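Local structure of tartronate semialdehyde reductase (Salmonella typhimurium, 1VPD) at residues 52-57 / 81-86; 87-92 / 116-121; 184-189 / 217-222; 270-275 / 283-288. The protein probably catalyses the NAD(P)H-dependent reduction of tartronate semialdehyde to D-glycerate, the last step of galactarate breakdown. All coordinates share one frame; numbering follows the deposited sequence. Where two conformers were deposited one is given.

In the fold
From the N terminus, the chain first builds the Rossmann-type NAD-binding domain. Interaction 1 closes the loop that holds strand 64-67 and helix 72-80, and interaction 2 then closes the next one, round strand 94-97 and helix 103-114. The two follow in series but share helix 85-88 and touch through Lys56 and Glu87. Interactions 3 and 4 lie in the helical C-terminal part, with centres about 37 to 41 Å from those of interactions 1 and 2. Interaction 3 closes the excursion containing helix 203-210, joining helices 170-198 and 218-228; interaction 4 closes the short non-helical link between helices 260-274 and 285-293. None nests or crosses another, yet Ile186 of interaction 3 packs on Leu285 of interaction 4.

Interaction 1. Residues 52-57 / 81-86; sequences ASTAKA and GENGII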
loop_
_atom_site.group_PDB
_atom_site.type_symbol
_atom_site.label_atom_id
_atom_site.label_comp_id
_atom_site.label_asym_id
_atom_site.label_seq_id
_atom_site.Cartn_x
_atom_site.Cartn_y
_atom_site.Cartn_z
ATOM N N ALA A 52 -10.652 -17.006 -12.309
ATOM C CA ALA A 52 -11.288 -18.191 -11.736
ATOM C C ALA A 52 -12.197 -17.757 -10.610
ATOM O O ALA A 52 -12.054 -16.640 -10.111
ATOM C CB ALA A 52 -10.244 -19.185 -11.243
ATOM N N SER A 53 -13.101 -18.639 -10.184
ATOM C CA SER A 53 -14.213 -18.260 -9.311
ATOM C C SER A 53 -13.841 -18.207 -7.828
ATOM O O SER A 53 -14.614 -17.683 -7.018
ATOM C CB SER A 53 -15.414 -19.203 -9.512
ATOM O OG SER A 53 -16.021 -19.014 -10.801
ATOM N N THR A 54 -12.698 -18.785 -7.458
ATOM C CA THR A 54 -12.262 -18.779 -6.053
ATOM C C THR A 54 -10.765 -18.672 -5.971
ATOM O O THR A 54 -10.052 -18.959 -6.930
ATOM C CB THR A 54 -12.641 -20.064 -5.296
ATOM O OG1 THR A 54 -12.019 -21.188 -5.923
ATOM C CG2 THR A 54 -14.158 -20.351 -5.341
ATOM N N ALA A 55 -10.295 -18.251 -4.805
ATOM C CA ALA A 55 -8.864 -18.246 -4.515
ATOM C C ALA A 55 -8.289 -19.663 -4.574
ATOM O O ALA A 55 -7.164 -19.858 -5.012
ATOM C CB ALA A 55 -8.626 -17.627 -3.154
ATOM N N LYS A 56 -9.067 -20.642 -4.127
ATOM C CA LYS A 56 -8.668 -22.039 -4.184
ATOM C C LYS A 56 -8.368 -22.456 -5.627
ATOM O O LYS A 56 -7.344 -23.078 -5.896
ATOM C CB LYS A 56 -9.763 -22.920 -3.582
ATOM C CG LYS A 56 -9.641 -24.431 -3.886
ATOM C CD LYS A 56 -10.730 -25.226 -3.190
ATOM C CE LYS A 56 -10.546 -26.736 -3.417
ATOM N NZ LYS A 56 -11.649 -27.499 -2.797
ATOM N N ALA A 57 -9.251 -22.090 -6.552
ATOM C CA ALA A 57 -9.054 -22.428 -7.964
ATOM C C ALA A 57 -7.873 -21.698 -8.570
ATOM O O ALA A 57 -7.171 -22.237 -9.413
ATOM C CB ALA A 57 -10.307 -22.145 -8.768
ATOM N N GLY A 81 -9.071 -19.100 4.412
ATOM C CA GLY A 81 -10.490 -19.276 4.665
ATOM C C GLY A 81 -11.104 -20.290 3.725
ATOM O O GLY A 81 -10.409 -20.953 2.965
ATOM N N GLU A 82 -12.423 -20.409 3.804
ATOM C CA GLU A 82 -13.163 -21.312 2.934
ATOM C C GLU A 82 -12.930 -20.901 1.488
ATOM O O GLU A 82 -13.016 -19.719 1.138
ATOM C CB GLU A 82 -14.665 -21.238 3.275
ATOM C CG GLU A 82 -15.612 -21.905 2.278
ATOM C CD GLU A 82 -17.073 -21.520 2.490
ATOM O OE1 GLU A 82 -17.404 -20.891 3.520
ATOM O OE2 GLU A 82 -17.897 -21.849 1.614
ATOM N N ASN A 83 -12.638 -21.888 0.653
ATOM C CA ASN A 83 -12.261 -21.646 -0.731
ATOM C C ASN A 83 -11.050 -20.729 -0.877
ATOM O O ASN A 83 -10.910 -20.042 -1.868
ATOM C CB ASN A 83 -13.458 -21.111 -1.523
ATOM C CG ASN A 83 -14.515 -22.173 -1.720
ATOM O OD1 ASN A 83 -14.185 -23.325 -1.991
ATOM N ND2 ASN A 83 -15.781 -21.800 -1.554
ATOM N N GLY A 84 -10.159 -20.773 0.108
ATOM C CA GLY A 84 -8.975 -19.936 0.097
ATOM C C GLY A 84 -7.784 -20.614 -0.544
ATOM O O GLY A 84 -7.843 -21.786 -0.925
ATOM N N ILE A 85 -6.688 -19.874 -0.644
ATOM C CA ILE A 85 -5.467 -20.349 -1.266
ATOM C C ILE A 85 -5.030 -21.691 -0.683
ATOM O O ILE A 85 -4.648 -22.596 -1.423
ATOM C CB ILE A 85 -4.338 -19.302 -1.113
ATOM C CG1 ILE A 85 -4.675 -18.060 -1.941
ATOM C CG2 ILE A 85 -2.990 -19.878 -1.521
ATOM C CD1 ILE A 85 -3.736 -16.872 -1.699
ATOM N N ILE A 86 -5.104 -21.814 0.636
ATOM C CA ILE A 86 -4.586 -22.983 1.318
ATOM C C ILE A 86 -5.320 -24.267 0.902
ATOM O O ILE A 86 -4.735 -25.348 0.968
ATOM C CB ILE A 86 -4.605 -22.785 2.846
ATOM C CG1 ILE A 86 -3.652 -23.787 3.527
ATOM C CG2 ILE A 86 -6.017 -22.890 3.407
ATOM C CD1 ILE A 86 -3.401 -23.460 5.004
HETATM O O HOH W 1 -12.304 -17.571 -2.665
#
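Two torsions set up the meeting of Thr54 with Asn83. In Thr54 chi1 is 61°, which lays CG2 beside its own backbone N and against Asn83 CB at 4.0 Å, while OG1 turns back to accept from Ala57 N (3.0 Å) and cap the helix. Asn83 carries its CG beside its own N (chi1 -70°), and its amide carbon lies close to that same methyl. The carbonyl of Asn83 does the polar work. Lys56 N donates to Asn83 O at 3.0 Å, well above the carbonyl plane and with a distinctly bent N-H...O. Water 1 donates to Asn83 O too, at 2.9 Å, and accepts from Ala55 N, so that an amide of the first helical turn reaches the same carbonyl through solvent. Asn83 occupies the third place of a type II beta turn running from Gly81 to Gly84, with a positive phi. Here, in the Rossmann-type NAD-binding domain, the N terminus of helix 55-61 meets the turn that leads from helix 72-80 into helix 85-88. Deeper in, Ala55 CB sits on Gly84 CA (4.0 Å) and on Ile85 CG1 (4.2 Å); its side chain also lies close to that of Ile11, part of the predicted NAD site. Ile85 itself continues inward onto Ile65 and Thr67 of strand 64-67. Lys56 lays its CB over Gly84 O at 3.5 Å, then runs outward as an extended chain.

Interaction 2. Residues 87-92 / 116-121; sequences EGAKPG and KGVEML
The flat Pro91-Gly92 peptide meets Gly117 by its N-H edge: Gly92 N donates to Gly117 O over 2.8 Å, nearly straight at 175°, though the donor is tilted 33° from the carbonyl plane. The same oxygen also takes a CA-H...O contact from Pro91 CA at 3.6 Å. Further along the pyrrolidine ring, Pro91 CG rests 4.0 Å from Lys116 O. That second carbonyl has a partner of its own, for water 2 donates to Lys116 O and to Ala89 O, each at 2.7 Å, tying the two segments together a little way from the direct bond. Beside the polar links lies a small apolar patch: with chi1 at 179°, Val118 CG2 lies beside its own backbone N and reaches Ala89 CB at 3.6 Å. Both glycines at the junction have positive phi. Gly117 closes the end of helix 103-114 in a Schellman motif, which sets the chain up for the following strand; Gly92 turns the chain just before strand 94-97. Strands 94-97 and 119-126 are neighbouring parallel strands of the Rossmann-type sheet, joined by helix 103-114 in a beta-alpha-beta unit, so the contact pairs the two approaches to the sheet. Immediately beyond it, Glu119 takes up backbone bonds with Thr93 and Leu95, while Val118 also packs on Leu113 of helix 103-114.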
loop_
_atom_site.group_PDB
_atom_site.type_symbol
_atom_site.label_atom_id
_atom_site.label_comp_id
_atom_site.label_asym_id
_atom_site.label_seq_id
_atom_site.Cartn_x
_atom_site.Cartn_y
_atom_site.Cartn_z
ATOM N N GLU A 87 -6.576 -24.141 0.478
ATOM C CA GLU A 87 -7.369 -25.305 0.058
ATOM C C GLU A 87 -7.023 -25.787 -1.354
ATOM O O GLU A 87 -7.379 -26.925 -1.720
ATOM C CB GLU A 87 -8.870 -24.998 0.179
ATOM C CG GLU A 87 -9.309 -24.662 1.602
ATOM C CD GLU A 87 -10.810 -24.470 1.769
ATOM O OE1 GLU A 87 -11.563 -24.526 0.781
ATOM O OE2 GLU A 87 -11.252 -24.266 2.924
ATOM N N GLY A 88 -6.344 -24.955 -2.153
ATOM C CA GLY A 88 -5.964 -25.318 -3.506
ATOM C C GLY A 88 -4.475 -25.438 -3.794
ATOM O O GLY A 88 -4.070 -25.945 -4.848
ATOM N N ALA A 89 -3.647 -24.968 -2.872
ATOM C CA ALA A 89 -2.215 -24.844 -3.112
ATOM C C ALA A 89 -1.508 -26.162 -2.834
ATOM O O ALA A 89 -1.628 -26.723 -1.759
ATOM C CB ALA A 89 -1.614 -23.759 -2.207
ATOM N N LYS A 90 -0.730 -26.633 -3.779
ATOM C CA LYS A 90 0.079 -27.816 -3.490
ATOM C C LYS A 90 1.403 -27.393 -2.852
ATOM O O LYS A 90 1.791 -26.207 -2.934
ATOM C CB LYS A 90 0.283 -28.655 -4.752
ATOM C CG LYS A 90 1.037 -27.988 -5.884
ATOM C CD LYS A 90 0.764 -28.715 -7.234
ATOM C CE LYS A 90 0.221 -27.791 -8.331
ATOM N NZ LYS A 90 -1.267 -27.887 -8.520
ATOM N N PRO A 91 2.097 -28.329 -2.200
ATOM C CA PRO A 91 3.381 -28.005 -1.576
ATOM C C PRO A 91 4.299 -27.374 -2.586
ATOM O O PRO A 91 4.345 -27.810 -3.740
ATOM C CB PRO A 91 3.899 -29.377 -1.117
ATOM C CG PRO A 91 2.676 -30.159 -0.881
ATOM C CD PRO A 91 1.746 -29.750 -1.980
ATOM N N GLY A 92 4.977 -26.302 -2.181
ATOM C CA GLY A 92 5.887 -25.576 -3.028
ATOM C C GLY A 92 5.304 -24.309 -3.654
ATOM O O GLY A 92 6.041 -23.492 -4.195
ATOM N N LYS A 116 1.171 -26.472 5.515
ATOM C CA LYS A 116 0.758 -27.134 4.277
ATOM C C LYS A 116 1.809 -27.153 3.154
ATOM O O LYS A 116 1.533 -27.608 2.037
ATOM C CB LYS A 116 -0.538 -26.492 3.780
ATOM C CG LYS A 116 -1.749 -26.913 4.587
ATOM C CD LYS A 116 -2.317 -28.254 4.089
ATOM C CE LYS A 116 -3.071 -28.101 2.769
ATOM N NZ LYS A 116 -4.094 -29.170 2.556
ATOM N N GLY A 117 3.017 -26.673 3.435
ATOM C CA GLY A 117 4.084 -26.634 2.459
ATOM C C GLY A 117 4.064 -25.454 1.517
ATOM O O GLY A 117 4.754 -25.455 0.501
ATOM N N VAL A 118 3.279 -24.432 1.859
ATOM C CA VAL A 118 3.180 -23.228 1.052
ATOM C C VAL A 118 4.121 -22.159 1.619
ATOM O O VAL A 118 4.091 -21.893 2.812
ATOM C CB VAL A 118 1.718 -22.741 1.027
ATOM C CG1 VAL A 118 1.570 -21.472 0.220
ATOM C CG2 VAL A 118 0.808 -23.868 0.492
ATOM N N GLU A 119 4.936 -21.571 0.752
ATOM C CA GLU A 119 5.930 -20.561 1.108
ATOM C C GLU A 119 5.288 -19.186 1.032
ATOM O O GLU A 119 4.256 -19.024 0.392
ATOM C CB GLU A 119 7.084 -20.571 0.120
ATOM C CG GLU A 119 7.687 -21.942 -0.151
ATOM C CD GLU A 119 8.754 -22.348 0.828
ATOM O OE1 GLU A 119 8.954 -21.661 1.865
ATOM O OE2 GLU A 119 9.383 -23.391 0.543
HETATM N N MSE A 120 5.926 -18.192 1.645
HETATM C CA MSE A 120 5.347 -16.839 1.681
HETATM C C MSE A 120 6.412 -15.754 1.771
HETATM O O MSE A 120 7.403 -15.894 2.506
HETATM C CB MSE A 120 4.375 -16.692 2.858
HETATM C CG MSE A 120 3.690 -15.339 2.908
HETATM SE SE MSE A 120 2.432 -15.281 4.357
HETATM C CE MSE A 120 1.965 -13.441 4.369
ATOM N N LEU A 121 6.220 -14.699 0.988
ATOM C CA LEU A 121 6.943 -13.443 1.155
ATOM C C LEU A 121 5.934 -12.358 1.541
ATOM O O LEU A 121 4.816 -12.334 1.010
ATOM C CB LEU A 121 7.625 -12.993 -0.134
ATOM C CG LEU A 121 8.640 -13.929 -0.805
ATOM C CD1 LEU A 121 9.052 -13.362 -2.144
ATOM C CD2 LEU A 121 9.811 -14.102 0.113
HETATM O O HOH W 2 -0.363 -28.061 0.199
#

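Interaction 3. Residues 184-189 / 217-222; sequences LNIAAM and STVLDA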
loop_
_atom_site.group_PDB
_atom_site.type_symbol
_atom_site.label_atom_id
_atom_site.label_comp_id
_atom_site.label_asym_id
_atom_site.label_seq_id
_atom_site.Cartn_x
_atom_site.Cartn_y
_atom_site.Cartn_z
ATOM N N LEU A 184 3.709 11.695 8.137
ATOM C CA LEU A 184 4.336 12.886 8.705
ATOM C C LEU A 184 4.762 13.880 7.623
ATOM O O LEU A 184 4.639 15.070 7.824
ATOM C CB LEU A 184 5.512 12.497 9.603
ATOM C CG LEU A 184 5.081 11.718 10.857
ATOM C CD1 LEU A 184 6.278 11.241 11.646
ATOM C CD2 LEU A 184 4.194 12.587 11.748
ATOM N N ASN A 185 5.236 13.406 6.475
ATOM C CA ASN A 185 5.639 14.293 5.387
ATOM C C ASN A 185 4.414 15.036 4.855
ATOM O O ASN A 185 4.513 16.212 4.522
ATOM C CB ASN A 185 6.315 13.546 4.243
ATOM C CG ASN A 185 7.764 13.129 4.553
ATOM O OD1 ASN A 185 8.246 13.246 5.706
ATOM N ND2 ASN A 185 8.485 12.660 3.498
ATOM N N ILE A 186 3.261 14.358 4.787
ATOM C CA ILE A 186 2.038 15.014 4.358
ATOM C C ILE A 186 1.588 16.044 5.396
ATOM O O ILE A 186 1.229 17.180 5.049
ATOM C CB ILE A 186 0.890 14.005 4.082
ATOM C CG1 ILE A 186 1.219 13.129 2.878
ATOM C CG2 ILE A 186 -0.427 14.748 3.841
ATOM C CD1 ILE A 186 0.250 11.960 2.720
ATOM N N ALA A 187 1.590 15.644 6.662
ATOM C CA ALA A 187 1.212 16.551 7.749
ATOM C C ALA A 187 2.124 17.775 7.788
ATOM O O ALA A 187 1.655 18.899 7.952
ATOM C CB ALA A 187 1.194 15.839 9.063
ATOM N N ALA A 188 3.425 17.554 7.623
ATOM C CA ALA A 188 4.390 18.641 7.653
ATOM C C ALA A 188 4.183 19.630 6.521
ATOM O O ALA A 188 4.235 20.846 6.728
ATOM C CB ALA A 188 5.829 18.065 7.596
HETATM N N MSE A 189 3.978 19.109 5.314
HETATM C CA MSE A 189 3.619 19.937 4.155
HETATM C C MSE A 189 2.389 20.788 4.475
HETATM O O MSE A 189 2.371 21.976 4.203
HETATM C CB MSE A 189 3.330 19.055 2.931
HETATM C CG MSE A 189 2.711 19.806 1.792
HETATM SE SE MSE A 189 2.021 18.616 0.442
HETATM C CE MSE A 189 0.449 18.085 1.417
ATOM N N SER A 217 10.370 16.694 -1.556
ATOM C CA SER A 217 10.039 15.293 -1.363
ATOM C C SER A 217 9.094 14.774 -2.415
ATOM O O SER A 217 8.412 15.537 -3.087
ATOM C CB SER A 217 9.402 15.089 0.016
ATOM O OG SER A 217 8.062 15.565 0.080
ATOM N N THR A 218 8.996 13.448 -2.483
ATOM C CA THR A 218 8.022 12.796 -3.335
ATOM C C THR A 218 6.587 13.134 -2.904
ATOM O O THR A 218 5.730 13.402 -3.740
ATOM C CB THR A 218 8.317 11.299 -3.334
ATOM O OG1 THR A 218 9.675 11.105 -3.780
ATOM C CG2 THR A 218 7.423 10.528 -4.328
ATOM N N VAL A 219 6.346 13.201 -1.589
ATOM C CA VAL A 219 5.046 13.643 -1.067
ATOM C C VAL A 219 4.722 15.068 -1.491
ATOM O O VAL A 219 3.596 15.350 -1.913
ATOM C CB VAL A 219 4.980 13.528 0.470
ATOM C CG1 VAL A 219 3.986 14.542 1.076
ATOM C CG2 VAL A 219 4.585 12.109 0.864
ATOM N N LEU A 220 5.697 15.965 -1.405
ATOM C CA LEU A 220 5.434 17.363 -1.725
ATOM C C LEU A 220 4.955 17.488 -3.178
ATOM O O LEU A 220 3.943 18.139 -3.459
ATOM C CB LEU A 220 6.660 18.238 -1.467
ATOM C CG LEU A 220 6.444 19.744 -1.651
ATOM C CD1 LEU A 220 5.551 20.301 -0.578
ATOM C CD2 LEU A 220 7.791 20.462 -1.644
ATOM N N ASP A 221 5.678 16.858 -4.090
ATOM C CA ASP A 221 5.331 16.961 -5.518
ATOM C C ASP A 221 4.061 16.203 -5.883
ATOM O O ASP A 221 3.346 16.614 -6.802
ATOM C CB ASP A 221 6.480 16.461 -6.368
ATOM C CG ASP A 221 7.655 17.407 -6.376
ATOM O OD1 ASP A 221 7.452 18.629 -6.291
ATOM O OD2 ASP A 221 8.813 17.004 -6.474
ATOM N N ALA A 222 3.775 15.105 -5.184
ATOM C CA ALA A 222 2.550 14.342 -5.438
ATOM C C ALA A 222 1.302 15.014 -4.874
ATOM O O ALA A 222 0.255 15.009 -5.525
ATOM C CB ALA A 222 2.654 12.937 -4.860
#
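Asn185 opens the contact, laying its CB against Val219 CB at 4.0 Å, while its amide end lies beside Ser217. This is helix-on-helix packing in the all-helical C-terminal part of the protein. The long helix 170-198, which also carries the predicted active-site Lys175, whose side chain is about 10 Å from that of Val219, meets the first turn of helix 218-228; the axes of the two short segments approach to 9.3 Å and cross at -57°. No hydrogen bond spans the gap; the pairing is van der Waals contact, mostly apolar. Ile186 comes next and makes the tightest touch, its CG1 on Val219 CG1 at 3.6 Å, the two side chains crossing at about a right angle. Val219 sits astride the boundary between these neighbours: CG2 lies near both Asn185 CB and Ile186 CG1, and CG1 presses in over the Ile186 backbone N at 3.8 Å. Across the way Ser217, the N-cap of helix 218-228, keeps that turn in shape by accepting from Leu220 N on OG at 2.8 Å. One turn on from Asn185 stands Met189, a selenomethionine whose CG is anti to its N (chi1 169°) and therefore extends toward the second helix. It continues onto Lys223, Ala224 and Val227 farther along that helix. Leu220 meets it with one branch: CD1 lies 3.7 Å from Met189 CG and 4.0 Å from Met189 SE.

Interaction 4. Residues 270-275 / 283-288; sequences QALRAD and SALACY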
loop_
_atom_site.group_PDB
_atom_site.type_symbol
_atom_site.label_atom_id
_atom_site.label_comp_id
_atom_site.label_asym_id
_atom_site.label_seq_id
_atom_site.Cartn_x
_atom_site.Cartn_y
_atom_site.Cartn_z
ATOM N N GLN A 270 -8.044 10.643 13.225
ATOM C CA GLN A 270 -9.320 10.343 13.911
ATOM C C GLN A 270 -10.317 11.502 13.747
ATOM O O GLN A 270 -11.512 11.283 13.481
ATOM C CB GLN A 270 -9.104 9.985 15.390
ATOM C CG GLN A 270 -8.337 8.690 15.577
ATOM C CD GLN A 270 -9.149 7.446 15.219
ATOM O OE1 GLN A 270 -10.394 7.453 15.309
ATOM N NE2 GLN A 270 -8.459 6.384 14.794
ATOM N N ALA A 271 -9.832 12.734 13.884
ATOM C CA ALA A 271 -10.681 13.895 13.678
ATOM C C ALA A 271 -11.216 13.945 12.240
ATOM O O ALA A 271 -12.412 14.230 12.034
ATOM C CB ALA A 271 -9.931 15.182 14.033
ATOM N N LEU A 272 -10.346 13.673 11.265
ATOM C CA LEU A 272 -10.749 13.670 9.853
ATOM C C LEU A 272 -11.813 12.615 9.575
ATOM O O LEU A 272 -12.813 12.895 8.884
ATOM C CB LEU A 272 -9.547 13.474 8.947
ATOM C CG LEU A 272 -8.648 14.704 8.827
ATOM C CD1 LEU A 272 -7.328 14.356 8.220
ATOM C CD2 LEU A 272 -9.351 15.821 8.028
ATOM N N ARG A 273 -11.615 11.413 10.100
ATOM C CA ARG A 273 -12.611 10.341 9.948
ATOM C C ARG A 273 -13.963 10.756 10.543
ATOM O O ARG A 273 -15.022 10.576 9.911
ATOM C CB ARG A 273 -12.122 9.066 10.641
ATOM C CG ARG A 273 -13.201 7.969 10.789
ATOM C CD ARG A 273 -12.704 6.733 11.521
ATOM N NE ARG A 273 -11.876 5.929 10.647
ATOM C CZ ARG A 273 -11.182 4.868 11.036
ATOM N NH1 ARG A 273 -11.209 4.481 12.296
ATOM N NH2 ARG A 273 -10.451 4.195 10.149
ATOM N N ALA A 274 -13.918 11.352 11.729
ATOM C CA ALA A 274 -15.135 11.797 12.410
ATOM C C ALA A 274 -15.845 12.914 11.635
ATOM O O ALA A 274 -17.058 13.071 11.776
ATOM C CB ALA A 274 -14.827 12.229 13.798
ATOM N N ASP A 275 -15.098 13.673 10.836
ATOM C CA ASP A 275 -15.632 14.778 10.041
ATOM C C ASP A 275 -15.857 14.400 8.574
ATOM O O ASP A 275 -15.949 15.271 7.709
ATOM C CB ASP A 275 -14.701 15.975 10.169
ATOM C CG ASP A 275 -15.354 17.298 9.792
ATOM O OD1 ASP A 275 -16.581 17.452 9.911
ATOM O OD2 ASP A 275 -14.662 18.229 9.351
ATOM N N SER A 283 -3.931 13.196 1.295
ATOM C CA SER A 283 -3.714 14.635 1.114
ATOM C C SER A 283 -4.745 15.458 1.900
ATOM O O SER A 283 -4.489 16.618 2.226
ATOM C CB SER A 283 -3.722 15.011 -0.381
ATOM O OG SER A 283 -4.936 14.620 -1.013
ATOM N N ALA A 284 -5.895 14.864 2.228
ATOM C CA ALA A 284 -6.916 15.536 3.040
ATOM C C ALA A 284 -6.473 15.809 4.484
ATOM O O ALA A 284 -7.154 16.499 5.234
ATOM C CB ALA A 284 -8.234 14.770 3.009
ATOM N N LEU A 285 -5.304 15.316 4.880
ATOM C CA LEU A 285 -4.715 15.810 6.117
ATOM C C LEU A 285 -4.593 17.318 6.078
ATOM O O LEU A 285 -4.682 17.980 7.107
ATOM C CB LEU A 285 -3.325 15.213 6.332
ATOM C CG LEU A 285 -3.171 14.000 7.205
ATOM C CD1 LEU A 285 -1.775 13.437 7.004
ATOM C CD2 LEU A 285 -3.424 14.350 8.668
ATOM N N ALA A 286 -4.403 17.899 4.892
ATOM C CA ALA A 286 -4.381 19.361 4.763
ATOM C C ALA A 286 -5.657 20.015 5.278
ATOM O O ALA A 286 -5.597 21.096 5.878
ATOM C CB ALA A 286 -4.111 19.785 3.315
ATOM N N CYS A 287 -6.792 19.353 5.073
ATOM C CA CYS A 287 -8.084 19.890 5.488
ATOM C C CYS A 287 -8.198 20.023 7.011
ATOM O O CYS A 287 -8.884 20.914 7.506
ATOM C CB CYS A 287 -9.238 19.075 4.903
ATOM S SG CYS A 287 -9.137 18.827 3.119
ATOM N N TYR A 288 -7.512 19.146 7.760
ATOM C CA TYR A 288 -7.448 19.277 9.208
ATOM C C TYR A 288 -6.842 20.623 9.593
ATOM O O TYR A 288 -7.392 21.371 10.405
ATOM C CB TYR A 288 -6.638 18.111 9.804
ATOM C CG TYR A 288 -6.411 18.215 11.291
ATOM C CD1 TYR A 288 -7.342 17.715 12.191
ATOM C CD2 TYR A 288 -5.264 18.804 11.809
ATOM C CE1 TYR A 288 -7.144 17.812 13.575
ATOM C CE2 TYR A 288 -5.068 18.919 13.179
ATOM C CZ TYR A 288 -6.012 18.422 14.058
ATOM O OH TYR A 288 -5.814 18.505 15.408
#
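Leu272 is the bump of this contact, and the hollow between Ala284, Leu285 and Tyr288 receives it. Both methyls reach Ala284 O, CD2 at 3.6 Å and CD1 at 3.7 Å, and from there they part. Leu272 CD2 sits over the backbone, 3.8 Å from Tyr288 N, and touches Tyr288 CB at 4.0 Å as the two side chains cross at about a right angle. The other methyl, Leu272 CD1, lies 3.7 Å from Leu285 CA and goes on to meet Leu285 CD2 at 3.9 Å. Much of what Leu272 covers is therefore backbone, where the chain passes from a 3-10 turn into helix. Alongside, a smaller bump fits at the flank: Ala271 CB approaches the edge of the Tyr288 ring, near its plane, 3.9 Å from CE1. With CG anti to its N (chi1 175°), Tyr288 extends the ring past Ala271. His277, from the connecting loop, covers Leu272 as well, and Asp275 forms a salt bridge with Lys291 farther along the second helix. The arrangement is plain helix-to-helix packing between the last two helices, 260-274 and 285-293, within the all-helical C-terminal domain of the 3-hydroxyisobutyrate dehydrogenase family.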